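Local atomic coordinates of SWD1-like protein (Myceliophthora thermophila, PDB entry 6E29), a protein that probably serves, through its WD-repeat beta-propeller domain, as a non-catalytic subunit of the COMPASS histone H3 methyltransferase complex. Residues Q123-L128 against T176-Y181; L82-C86 against G113-H117; R103-F107 against M134-I138; G191-L197 against I217-L221. All coordinates share one frame; numbering follows the deposited sequence.

All four contacts join neighbouring blades of a seven-bladed WD40 propeller, and their chemistry differs with their place in the ring. Interactions 2 and 3 join the same two blades, first near the centre and then at the outer strands; interaction 1 couples the second of these blades to the next, and interaction 4 carries on to the blade after that. All are largely buried. Interaction 3 lies farthest out, its centre about 17 Å from that of the chain, and has an arginine at its edge. Interactions 1 and 2 combine apolar side chains with bridging waters, interaction 1 adding a tyrosine-glutamine bond, whereas interaction 4 adds a direct backbone hydrogen bond, at a turn, to its apolar packing.

Interaction 1. Residues Q123-L128 against T176-Y181; sequences QFAAAL and TTAIVY
Ala-127 of strand 123-128 faces Thr-177 of strand 176-181 with 5.5 Å between their CA atoms, the nearest approach of the two backbones. The strands run at 158°, roughly antiparallel, and their axes come to 5.9 Å. They are nevertheless members of different propeller blades, stacked face to face. At one end water takes the place of direct backbone pairing: one molecule accepts from Leu-128 N and is also hydrogen-bonded to Thr-176 O, and a second is bonded to Leu-128 O and Thr-176 O.

Small side chains allow this closeness. The methyl of Ala-127 rests on the peptide that links Thr-177 and Ala-178, with CB 3.7 Å from Thr-177 C. Ile-179 lays CG2 against the backbone around Ala-127 N at 4.0 Å and sends CD1 on to Ala-125 CB, 4.1 Å away. That same CB meets Tyr-181 CE1 at 4.0 Å. Tyr-181 stands up from its strand, and its hydroxyl OH donates to Gln-123 OE1 over 2.7 Å. The donor sits in the carbonyl plane on a lone pair, at a C=O...donor angle of 121°, and amide and ring are only 18° from coplanar. Gln-123 reaches this point with an extended chain, CG turned opposite its own backbone N.

Strand 123-128 lies between strands 111-117 and 134-137 of its blade, and Leu-135 packs on Tyr-181 from one of them while the ring of His-117 meets it from the other. Behind Thr-176 and Ile-179 runs strand 187-192, and Thr-177 OG1 is bonded to Ile-218 O of the following blade.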
loop_
_atom_site.group_PDB
_atom_site.type_symbol
_atom_site.label_atom_id
_atom_site.label_comp_id
_atom_site.label_asym_id
_atom_site.label_seq_id
_atom_site.Cartn_x
_atom_site.Cartn_y
_atom_site.Cartn_z
ATOM N N GLN B 123 8.548 13.395 -5.416
ATOM C CA GLN B 123 8.929 12.903 -4.103
ATOM C C GLN B 123 8.171 11.619 -3.838
ATOM O O GLN B 123 6.997 11.514 -4.186
ATOM C CB GLN B 123 8.623 13.907 -3.013
ATOM C CG GLN B 123 9.200 13.498 -1.687
ATOM C CD GLN B 123 8.616 14.236 -0.533
ATOM O OE1 GLN B 123 7.623 13.811 0.059
ATOM N NE2 GLN B 123 9.281 15.297 -0.134
ATOM N N PHE B 124 8.847 10.634 -3.252
ATOM C CA PHE B 124 8.167 9.420 -2.836
ATOM C C PHE B 124 8.713 8.950 -1.496
ATOM O O PHE B 124 9.780 9.398 -1.024
ATOM C CB PHE B 124 8.269 8.275 -3.890
ATOM C CG PHE B 124 9.638 7.659 -4.016
ATOM C CD1 PHE B 124 10.031 6.605 -3.209
ATOM C CD2 PHE B 124 10.523 8.118 -5.003
ATOM C CE1 PHE B 124 11.318 6.051 -3.351
ATOM C CE2 PHE B 124 11.811 7.576 -5.125
ATOM C CZ PHE B 124 12.209 6.542 -4.294
ATOM N N ALA B 125 7.936 8.083 -0.871
ATOM C CA ALA B 125 8.311 7.405 0.364
ATOM C C ALA B 125 8.293 5.898 0.166
ATOM O O ALA B 125 7.363 5.341 -0.446
ATOM C CB ALA B 125 7.391 7.784 1.521
ATOM N N ALA B 126 9.293 5.218 0.720
ATOM C CA ALA B 126 9.361 3.764 0.555
ATOM C C ALA B 126 9.611 3.059 1.889
ATOM O O ALA B 126 10.272 3.589 2.782
ATOM C CB ALA B 126 10.445 3.403 -0.456
ATOM N N ALA B 127 9.059 1.869 2.027
ATOM C CA ALA B 127 9.387 0.995 3.153
ATOM C C ALA B 127 10.246 -0.153 2.618
ATOM O O ALA B 127 9.965 -0.698 1.546
ATOM C CB ALA B 127 8.105 0.487 3.838
ATOM N N LEU B 128 11.303 -0.510 3.344
ATOM C CA LEU B 128 12.307 -1.462 2.879
ATOM C C LEU B 128 12.385 -2.672 3.800
ATOM O O LEU B 128 12.299 -2.536 5.029
ATOM C CB LEU B 128 13.660 -0.800 2.838
ATOM C CG LEU B 128 13.683 0.375 1.885
ATOM C CD1 LEU B 128 15.032 1.030 2.020
ATOM C CD2 LEU B 128 13.448 -0.176 0.449
ATOM N N THR B 176 9.778 -0.399 9.836
ATOM C CA THR B 176 8.614 0.098 9.131
ATOM C C THR B 176 8.320 -0.752 7.891
ATOM O O THR B 176 9.202 -0.994 7.059
ATOM C CB THR B 176 8.853 1.552 8.736
ATOM O OG1 THR B 176 8.973 2.357 9.920
ATOM C CG2 THR B 176 7.757 2.082 7.842
ATOM N N THR B 177 7.056 -1.160 7.739
ATOM C CA THR B 177 6.701 -2.171 6.753
ATOM C C THR B 177 5.700 -1.661 5.751
ATOM O O THR B 177 5.455 -2.353 4.754
ATOM C CB THR B 177 6.111 -3.404 7.437
ATOM O OG1 THR B 177 5.161 -2.942 8.409
ATOM C CG2 THR B 177 7.224 -4.231 8.087
ATOM N N ALA B 178 5.152 -0.474 5.957
ATOM C CA ALA B 178 4.126 0.049 5.071
ATOM C C ALA B 178 4.101 1.535 5.319
ATOM O O ALA B 178 4.277 1.962 6.456
ATOM C CB ALA B 178 2.715 -0.543 5.341
ATOM N N ILE B 179 3.881 2.323 4.278
ATOM C CA ILE B 179 3.839 3.763 4.502
ATOM C C ILE B 179 2.996 4.410 3.419
ATOM O O ILE B 179 3.056 4.000 2.259
ATOM C CB ILE B 179 5.272 4.335 4.516
ATOM C CG1 ILE B 179 5.252 5.781 5.027
ATOM C CG2 ILE B 179 5.958 4.139 3.108
ATOM C CD1 ILE B 179 6.650 6.345 5.281
ATOM N N VAL B 180 2.206 5.419 3.797
ATOM C CA VAL B 180 1.390 6.160 2.827
ATOM C C VAL B 180 1.431 7.634 3.196
ATOM O O VAL B 180 1.650 7.994 4.353
ATOM C CB VAL B 180 -0.093 5.694 2.778
ATOM C CG1 VAL B 180 -0.195 4.283 2.285
ATOM C CG2 VAL B 180 -0.775 5.801 4.141
ATOM N N TYR B 181 1.147 8.510 2.221
ATOM C CA TYR B 181 1.016 9.930 2.570
ATOM C C TYR B 181 -0.422 10.207 2.980
ATOM O O TYR B 181 -1.360 9.610 2.424
ATOM C CB TYR B 181 1.315 10.818 1.330
ATOM C CG TYR B 181 2.760 10.913 0.905
ATOM C CD1 TYR B 181 3.322 9.974 0.047
ATOM C CD2 TYR B 181 3.553 12.014 1.316
ATOM C CE1 TYR B 181 4.646 10.078 -0.372
ATOM C CE2 TYR B 181 4.899 12.156 0.885
ATOM C CZ TYR B 181 5.422 11.182 0.050
ATOM O OH TYR B 181 6.699 11.292 -0.386
HETATM O O HOH W 1 11.295 0.472 5.949
HETATM O O HOH W 2 11.579 -2.675 7.486
#

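Interaction 2. Residues L82-C86 against G113-H117; sequences LLSAC and GAELH
Leu-83 makes most of the contact between strand 82-86 and strand 113-117 of the next blade, and it can be traced outward atom by atom. Its CB already lies against Leu-116, 3.8 Å from CG and a little farther from CD1. With CG held opposite the backbone N (chi1 -172°), the chain then leans across the gap between the strands. The CD2 branch ends the journey in a notch between two side chains: Ala-114 CB is 3.8 Å away, while Leu-116 offers CG at 3.9 Å and CD2 at 4.0 Å. The two leucines thus mesh obliquely, and Phe-124 of strand 123-128 adds its bulk to the same place. Farther along, Ala-85 CB comes to 4.3 Å from Ala-114 CB, a looser methyl-to-methyl contact.

The strands run almost antiparallel, at 167°, but their axes come no nearer than 6.5 Å. A water bridges them, donating to Leu-83 O and to Ala-114 O, each at 2.8 Å, and so ties a carbonyl of each strand to the other.

While Leu-83 and Ala-85 pack on the next blade, Ser-84 points away from the contact on the opposite side of the strand, and its OG is hydrogen-bonded to His-66 NE2 and Trp-94 NE1. This His-Ser-Trp network inside a blade is a hallmark of WD40 beta-propellers.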
loop_
_atom_site.group_PDB
_atom_site.type_symbol
_atom_site.label_atom_id
_atom_site.label_comp_id
_atom_site.label_asym_id
_atom_site.label_seq_id
_atom_site.Cartn_x
_atom_site.Cartn_y
_atom_site.Cartn_z
ATOM N N LEU B 82 4.119 6.931 -13.318
ATOM C CA LEU B 82 3.827 5.715 -12.562
ATOM C C LEU B 82 5.090 5.290 -11.854
ATOM O O LEU B 82 6.136 5.114 -12.485
ATOM C CB LEU B 82 3.322 4.585 -13.476
ATOM C CG LEU B 82 3.049 3.203 -12.840
ATOM C CD1 LEU B 82 1.950 3.321 -11.846
ATOM C CD2 LEU B 82 2.694 2.218 -13.955
ATOM N N LEU B 83 4.995 5.112 -10.544
ATOM C CA LEU B 83 6.127 4.716 -9.738
ATOM C C LEU B 83 5.999 3.224 -9.435
ATOM O O LEU B 83 4.978 2.780 -8.910
ATOM C CB LEU B 83 6.130 5.537 -8.458
ATOM C CG LEU B 83 7.359 5.382 -7.594
ATOM C CD1 LEU B 83 8.487 6.211 -8.160
ATOM C CD2 LEU B 83 6.987 5.834 -6.157
ATOM N N SER B 84 6.998 2.452 -9.814
ATOM C CA SER B 84 6.989 1.011 -9.575
ATOM C C SER B 84 8.159 0.601 -8.683
ATOM O O SER B 84 9.252 1.173 -8.753
ATOM C CB SER B 84 7.043 0.227 -10.911
ATOM O OG SER B 84 8.173 0.641 -11.722
ATOM N N ALA B 85 7.948 -0.424 -7.873
ATOM C CA ALA B 85 8.990 -0.887 -6.974
ATOM C C ALA B 85 9.082 -2.400 -7.072
ATOM O O ALA B 85 8.095 -3.047 -7.405
ATOM C CB ALA B 85 8.674 -0.478 -5.530
ATOM N N CYS B 86 10.247 -2.979 -6.755
ATOM C CA CYS B 86 10.397 -4.423 -6.903
ATOM C C CYS B 86 11.150 -5.020 -5.728
ATOM O O CYS B 86 11.743 -4.315 -4.916
ATOM C CB CYS B 86 11.116 -4.791 -8.216
ATOM S SG CYS B 86 12.855 -4.359 -8.298
ATOM N N GLY B 113 7.142 -1.356 -0.573
ATOM C CA GLY B 113 6.271 -0.548 -1.384
ATOM C C GLY B 113 6.747 0.886 -1.381
ATOM O O GLY B 113 7.444 1.359 -0.461
ATOM N N ALA B 114 6.433 1.590 -2.449
ATOM C CA ALA B 114 6.793 3.004 -2.568
ATOM C C ALA B 114 5.581 3.796 -3.053
ATOM O O ALA B 114 4.848 3.341 -3.938
ATOM C CB ALA B 114 8.001 3.227 -3.524
ATOM N N GLU B 115 5.355 4.970 -2.445
ATOM C CA GLU B 115 4.177 5.782 -2.729
ATOM C C GLU B 115 4.604 7.161 -3.181
ATOM O O GLU B 115 5.494 7.763 -2.570
ATOM C CB GLU B 115 3.278 5.958 -1.522
ATOM C CG GLU B 115 2.459 4.717 -1.199
ATOM C CD GLU B 115 1.232 4.619 -2.083
ATOM O OE1 GLU B 115 0.410 5.553 -2.036
ATOM O OE2 GLU B 115 1.108 3.628 -2.847
ATOM N N LEU B 116 3.946 7.673 -4.212
ATOM C CA LEU B 116 4.224 9.047 -4.670
ATOM C C LEU B 116 3.540 10.077 -3.777
ATOM O O LEU B 116 2.446 9.862 -3.249
ATOM C CB LEU B 116 3.753 9.231 -6.114
ATOM C CG LEU B 116 4.689 8.795 -7.225
ATOM C CD1 LEU B 116 3.972 9.007 -8.606
ATOM C CD2 LEU B 116 6.020 9.570 -7.195
ATOM N N HIS B 117 4.224 11.200 -3.558
ATOM C CA HIS B 117 3.583 12.316 -2.873
ATOM C C HIS B 117 2.306 12.684 -3.633
ATOM O O HIS B 117 2.350 12.807 -4.865
ATOM C CB HIS B 117 4.543 13.512 -2.817
ATOM C CG HIS B 117 4.063 14.637 -1.956
ATOM N ND1 HIS B 117 3.019 15.461 -2.334
ATOM C CD2 HIS B 117 4.514 15.113 -0.768
ATOM C CE1 HIS B 117 2.833 16.381 -1.402
ATOM N NE2 HIS B 117 3.728 16.194 -0.440
HETATM O O HOH W 3 5.478 2.058 -6.290
#

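Interaction 3. Residues R103-F107 against M134-I138; sequences REVRF and MLVDI
At the apolar centre Val-105 CG2 touches Ile-138 CG2 at 3.6 Å, with Val-136 CG1 slightly farther off at 4.2 Å. The contact belongs to the outer part of a blade-to-blade interface in the WD40 propeller: segment 103-107 closes the outermost strand of one blade, and segment 134-138 covers the third strand of the next and the residue after it. Their end-to-end directions differ by 158°, and the side chains rather than the backbones fill the space between them.

Toward one end, Phe-107 extends the apolar patch. Its CZ comes to 3.8 Å from Val-136 CG2, which sits at the edge of the ring near its plane, while CE2 lies 3.8 Å from Met-134 CG, reached obliquely. Phe-107 and Met-134 pass side by side, pointing opposite ways. Phe-107 also makes a cation-pi contact with Arg-145, and Phe-124 from the second strand of the neighbouring blade touches it as well.

Toward the other end the character turns polar. Arg-103 first lays its aliphatic part over Ile-138, CG standing 4.0 Å from Ile-138 CB, and a bend in the chain beyond CG then brings the head group round to the backbone. Arg-103 NH2 bonds Thr-139 O, and NE reaches the carbonyl just before it, so that adjacent carbonyls fix the orientation of the guanidinium. The bond from Arg-103 NE to Ile-138 O is 2.8 Å long but bent, 139° at the hydrogen, with the donor tilted 28° from the carbonyl plane.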
loop_
_atom_site.group_PDB
_atom_site.type_symbol
_atom_site.label_atom_id
_atom_site.label_comp_id
_atom_site.label_asym_id
_atom_site.label_seq_id
_atom_site.Cartn_x
_atom_site.Cartn_y
_atom_site.Cartn_z
ATOM N N ARG B 103 12.916 8.591 -13.855
ATOM C CA ARG B 103 13.798 8.583 -12.684
ATOM C C ARG B 103 13.965 7.151 -12.196
ATOM O O ARG B 103 13.078 6.309 -12.377
ATOM C CB ARG B 103 13.267 9.405 -11.498
ATOM C CG ARG B 103 13.073 10.890 -11.757
ATOM C CD ARG B 103 14.381 11.627 -11.702
ATOM N NE ARG B 103 14.249 13.048 -12.015
ATOM C CZ ARG B 103 14.368 13.560 -13.249
ATOM N NH1 ARG B 103 14.584 12.760 -14.294
ATOM N NH2 ARG B 103 14.262 14.872 -13.457
ATOM N N GLU B 104 15.083 6.890 -11.527
ATOM C CA GLU B 104 15.374 5.543 -11.047
ATOM C C GLU B 104 16.218 5.592 -9.777
ATOM O O GLU B 104 17.279 6.221 -9.766
ATOM C CB GLU B 104 16.120 4.784 -12.136
ATOM C CG GLU B 104 16.394 3.359 -11.794
ATOM C CD GLU B 104 16.973 2.612 -12.992
ATOM O OE1 GLU B 104 17.149 1.383 -12.887
ATOM O OE2 GLU B 104 17.265 3.255 -14.029
ATOM N N VAL B 105 15.788 4.883 -8.732
ATOM C CA VAL B 105 16.444 4.917 -7.425
ATOM C C VAL B 105 16.656 3.483 -6.947
ATOM O O VAL B 105 15.697 2.702 -6.877
ATOM C CB VAL B 105 15.617 5.717 -6.400
ATOM C CG1 VAL B 105 16.367 5.817 -5.030
ATOM C CG2 VAL B 105 15.260 7.102 -6.956
ATOM N N ARG B 106 17.912 3.136 -6.639
ATOM C CA ARG B 106 18.279 1.803 -6.168
ATOM C C ARG B 106 18.617 1.822 -4.679
ATOM O O ARG B 106 19.437 2.632 -4.229
ATOM C CB ARG B 106 19.454 1.246 -6.978
ATOM C CG ARG B 106 19.195 1.362 -8.481
ATOM C CD ARG B 106 20.367 0.839 -9.305
ATOM N NE ARG B 106 20.930 1.893 -10.158
ATOM C CZ ARG B 106 20.387 2.279 -11.308
ATOM N NH1 ARG B 106 19.290 1.686 -11.724
ATOM N NH2 ARG B 106 20.948 3.244 -12.043
ATOM N N PHE B 107 18.007 0.918 -3.925
ATOM C CA PHE B 107 18.232 0.832 -2.488
ATOM C C PHE B 107 19.145 -0.356 -2.189
ATOM O O PHE B 107 19.702 -0.976 -3.090
ATOM C CB PHE B 107 16.899 0.734 -1.739
ATOM C CG PHE B 107 16.039 1.963 -1.871
ATOM C CD1 PHE B 107 15.054 2.033 -2.850
ATOM C CD2 PHE B 107 16.248 3.067 -1.045
ATOM C CE1 PHE B 107 14.273 3.175 -3.003
ATOM C CE2 PHE B 107 15.467 4.217 -1.184
ATOM C CZ PHE B 107 14.463 4.262 -2.177
ATOM N N MET B 134 12.431 5.349 3.783
ATOM C CA MET B 134 13.116 6.468 3.134
ATOM C C MET B 134 12.139 7.427 2.460
ATOM O O MET B 134 11.137 7.008 1.881
ATOM C CB MET B 134 14.124 5.974 2.068
ATOM C CG MET B 134 15.192 5.025 2.565
ATOM S SD MET B 134 16.390 5.832 3.649
ATOM C CE MET B 134 17.115 6.970 2.511
ATOM N N LEU B 135 12.437 8.720 2.566
ATOM C CA LEU B 135 11.800 9.766 1.780
ATOM C C LEU B 135 12.810 10.229 0.729
ATOM O O LEU B 135 13.915 10.679 1.068
ATOM C CB LEU B 135 11.361 10.915 2.685
ATOM C CG LEU B 135 10.480 11.983 2.047
ATOM C CD1 LEU B 135 9.298 11.308 1.479
ATOM C CD2 LEU B 135 10.012 12.999 3.086
ATOM N N VAL B 136 12.465 10.105 -0.545
ATOM C CA VAL B 136 13.428 10.416 -1.605
ATOM C C VAL B 136 12.909 11.566 -2.457
ATOM O O VAL B 136 11.771 11.529 -2.928
ATOM C CB VAL B 136 13.737 9.186 -2.485
ATOM C CG1 VAL B 136 14.753 9.566 -3.580
ATOM C CG2 VAL B 136 14.283 8.034 -1.641
ATOM N N ASP B 137 13.754 12.564 -2.691
ATOM C CA ASP B 137 13.444 13.624 -3.649
ATOM C C ASP B 137 14.029 13.260 -5.007
ATOM O O ASP B 137 15.261 13.174 -5.151
ATOM C CB ASP B 137 14.004 14.951 -3.123
ATOM C CG ASP B 137 13.920 16.097 -4.125
ATOM O OD1 ASP B 137 13.360 15.964 -5.235
ATOM O OD2 ASP B 137 14.464 17.184 -3.779
ATOM N N ILE B 138 13.157 13.108 -6.021
ATOM C CA ILE B 138 13.650 12.770 -7.346
ATOM C C ILE B 138 13.384 13.906 -8.331
ATOM O O ILE B 138 13.227 13.662 -9.533
ATOM C CB ILE B 138 13.039 11.444 -7.822
ATOM C CG1 ILE B 138 11.510 11.541 -7.822
ATOM C CG2 ILE B 138 13.526 10.296 -6.918
ATOM C CD1 ILE B 138 10.802 10.254 -8.197
#

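Interaction 4. Residues G191-L197 against I217-L221; sequences GTTKGRL and IITTL
A type I beta turn from Thr-192 to Gly-195, at the tip of the hairpin between strands 187-192 and 196-201, receives Ile-217 and Ile-218 at the start of the next propeller blade. The junction is a backbone bond: Ile-218 N donates to Thr-192 O over 3.1 Å, nearly straight at 176°, although it arrives from above the carbonyl plane. Gly-195 N, 3.2 Å from Thr-192 O, closes the turn from the opposite face of that carbonyl, so one oxygen serves both the turn and the blade interface. Thr-192 OG1 forms an ST turn by accepting from Lys-194 N at 3.1 Å, and it accepts from Arg-196 N as well.

Apolar side chains fill in round this bond. Ile-218 carries CG1 opposite its carbonyl carbon (chi1 -66°), and with the chain extended beyond it CD1 reaches 3.1 Å from Arg-196 O, a tight fit, while CG2 lies 4.0 Å from Gly-191 CA. Leu-221 CD1 continues the row, 3.5 Å from Gly-191 N and 3.9 Å from Leu-197 CD2. At the turn itself, Ile-217 CG1 packs against Thr-193 O.

The two glycines bring the hairpin backbone itself within reach of isoleucine, and Gly-195 has a positive phi, which glycine adopts readily. A carbonyl gripped from both faces, with CB and CG1 of Ile-218 beside it, suggests that the shape of the turn and its seat on the next blade are set together.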
loop_
_atom_site.group_PDB
_atom_site.type_symbol
_atom_site.label_atom_id
_atom_site.label_comp_id
_atom_site.label_asym_id
_atom_site.label_seq_id
_atom_site.Cartn_x
_atom_site.Cartn_y
_atom_site.Cartn_z
ATOM N N GLY B 191 3.295 1.949 9.133
ATOM C CA GLY B 191 3.079 0.784 9.976
ATOM C C GLY B 191 4.371 0.040 10.224
ATOM O O GLY B 191 5.297 0.059 9.402
ATOM N N THR B 192 4.422 -0.683 11.356
ATOM C CA THR B 192 5.649 -1.328 11.757
ATOM C C THR B 192 5.439 -2.795 12.082
ATOM O O THR B 192 4.306 -3.303 12.178
ATOM C CB THR B 192 6.268 -0.672 13.003
ATOM O OG1 THR B 192 5.481 -1.025 14.157
ATOM C CG2 THR B 192 6.379 0.864 12.836
ATOM N N THR B 193 6.573 -3.468 12.269
ATOM C CA THR B 193 6.623 -4.867 12.674
ATOM C C THR B 193 6.058 -5.087 14.071
ATOM O O THR B 193 5.826 -6.236 14.463
ATOM C CB THR B 193 8.085 -5.348 12.643
ATOM O OG1 THR B 193 8.901 -4.361 13.311
ATOM C CG2 THR B 193 8.561 -5.494 11.233
ATOM N N LYS B 194 5.882 -4.031 14.845
ATOM C CA LYS B 194 5.399 -4.155 16.211
ATOM C C LYS B 194 3.947 -3.708 16.320
ATOM O O LYS B 194 3.449 -3.463 17.425
ATOM C CB LYS B 194 6.316 -3.365 17.166
ATOM C CG LYS B 194 7.757 -3.914 17.317
ATOM C CD LYS B 194 7.834 -5.100 18.286
ATOM C CE LYS B 194 9.260 -5.625 18.429
ATOM N NZ LYS B 194 9.629 -6.451 17.229
ATOM N N GLY B 195 3.260 -3.611 15.180
ATOM C CA GLY B 195 1.841 -3.291 15.131
ATOM C C GLY B 195 1.521 -1.853 15.493
ATOM O O GLY B 195 0.384 -1.547 15.889
ATOM N N ARG B 196 2.482 -0.944 15.321
ATOM C CA ARG B 196 2.236 0.453 15.618
ATOM C C ARG B 196 1.942 1.224 14.340
ATOM O O ARG B 196 2.429 0.879 13.268
ATOM C CB ARG B 196 3.409 1.126 16.337
ATOM C CG ARG B 196 3.811 0.361 17.632
ATOM C CD ARG B 196 4.824 1.183 18.389
ATOM N NE ARG B 196 4.201 2.340 19.022
ATOM C CZ ARG B 196 3.528 2.261 20.170
ATOM N NH1 ARG B 196 3.410 1.086 20.786
ATOM N NH2 ARG B 196 2.958 3.343 20.690
ATOM N N LEU B 197 1.078 2.234 14.472
ATOM C CA LEU B 197 0.864 3.246 13.432
ATOM C C LEU B 197 1.583 4.525 13.880
ATOM O O LEU B 197 1.270 5.074 14.939
ATOM C CB LEU B 197 -0.636 3.469 13.219
ATOM C CG LEU B 197 -1.166 4.210 11.964
ATOM C CD1 LEU B 197 -0.938 5.699 12.070
ATOM C CD2 LEU B 197 -0.501 3.668 10.701
ATOM N N ILE B 217 2.649 -7.846 12.638
ATOM C CA ILE B 217 3.212 -6.965 11.616
ATOM C C ILE B 217 2.112 -6.290 10.798
ATOM O O ILE B 217 1.169 -6.933 10.289
ATOM C CB ILE B 217 4.173 -7.784 10.750
ATOM C CG1 ILE B 217 5.299 -8.289 11.673
ATOM C CG2 ILE B 217 4.602 -6.996 9.519
ATOM C CD1 ILE B 217 6.226 -9.315 11.051
ATOM N N ILE B 218 2.213 -4.968 10.630
ATOM C CA ILE B 218 1.294 -4.257 9.744
ATOM C C ILE B 218 1.764 -4.413 8.295
ATOM O O ILE B 218 2.925 -4.133 7.969
ATOM C CB ILE B 218 1.169 -2.785 10.153
ATOM C CG1 ILE B 218 0.492 -2.692 11.551
ATOM C CG2 ILE B 218 0.335 -2.005 9.143
ATOM C CD1 ILE B 218 0.423 -1.248 12.134
ATOM N N THR B 219 0.896 -4.968 7.443
ATOM C CA THR B 219 1.315 -5.283 6.074
ATOM C C THR B 219 0.768 -4.339 5.013
ATOM O O THR B 219 1.417 -4.146 3.981
ATOM C CB THR B 219 0.949 -6.733 5.702
ATOM O OG1 THR B 219 -0.419 -6.986 6.007
ATOM C CG2 THR B 219 1.816 -7.697 6.492
ATOM N N THR B 220 -0.352 -3.700 5.259
ATOM C CA THR B 220 -0.943 -2.798 4.292
ATOM C C THR B 220 -1.570 -1.630 5.008
ATOM O O THR B 220 -2.261 -1.809 6.019
ATOM C CB THR B 220 -2.052 -3.494 3.460
ATOM O OG1 THR B 220 -1.444 -4.398 2.548
ATOM C CG2 THR B 220 -2.921 -2.468 2.710
ATOM N N LEU B 221 -1.351 -0.442 4.445
ATOM C CA LEU B 221 -2.097 0.765 4.783
ATOM C C LEU B 221 -2.694 1.374 3.512
ATOM O O LEU B 221 -2.001 1.471 2.484
ATOM C CB LEU B 221 -1.198 1.802 5.402
ATOM C CG LEU B 221 -0.534 1.440 6.721
ATOM C CD1 LEU B 221 0.467 2.546 7.097
ATOM C CD2 LEU B 221 -1.604 1.242 7.767
#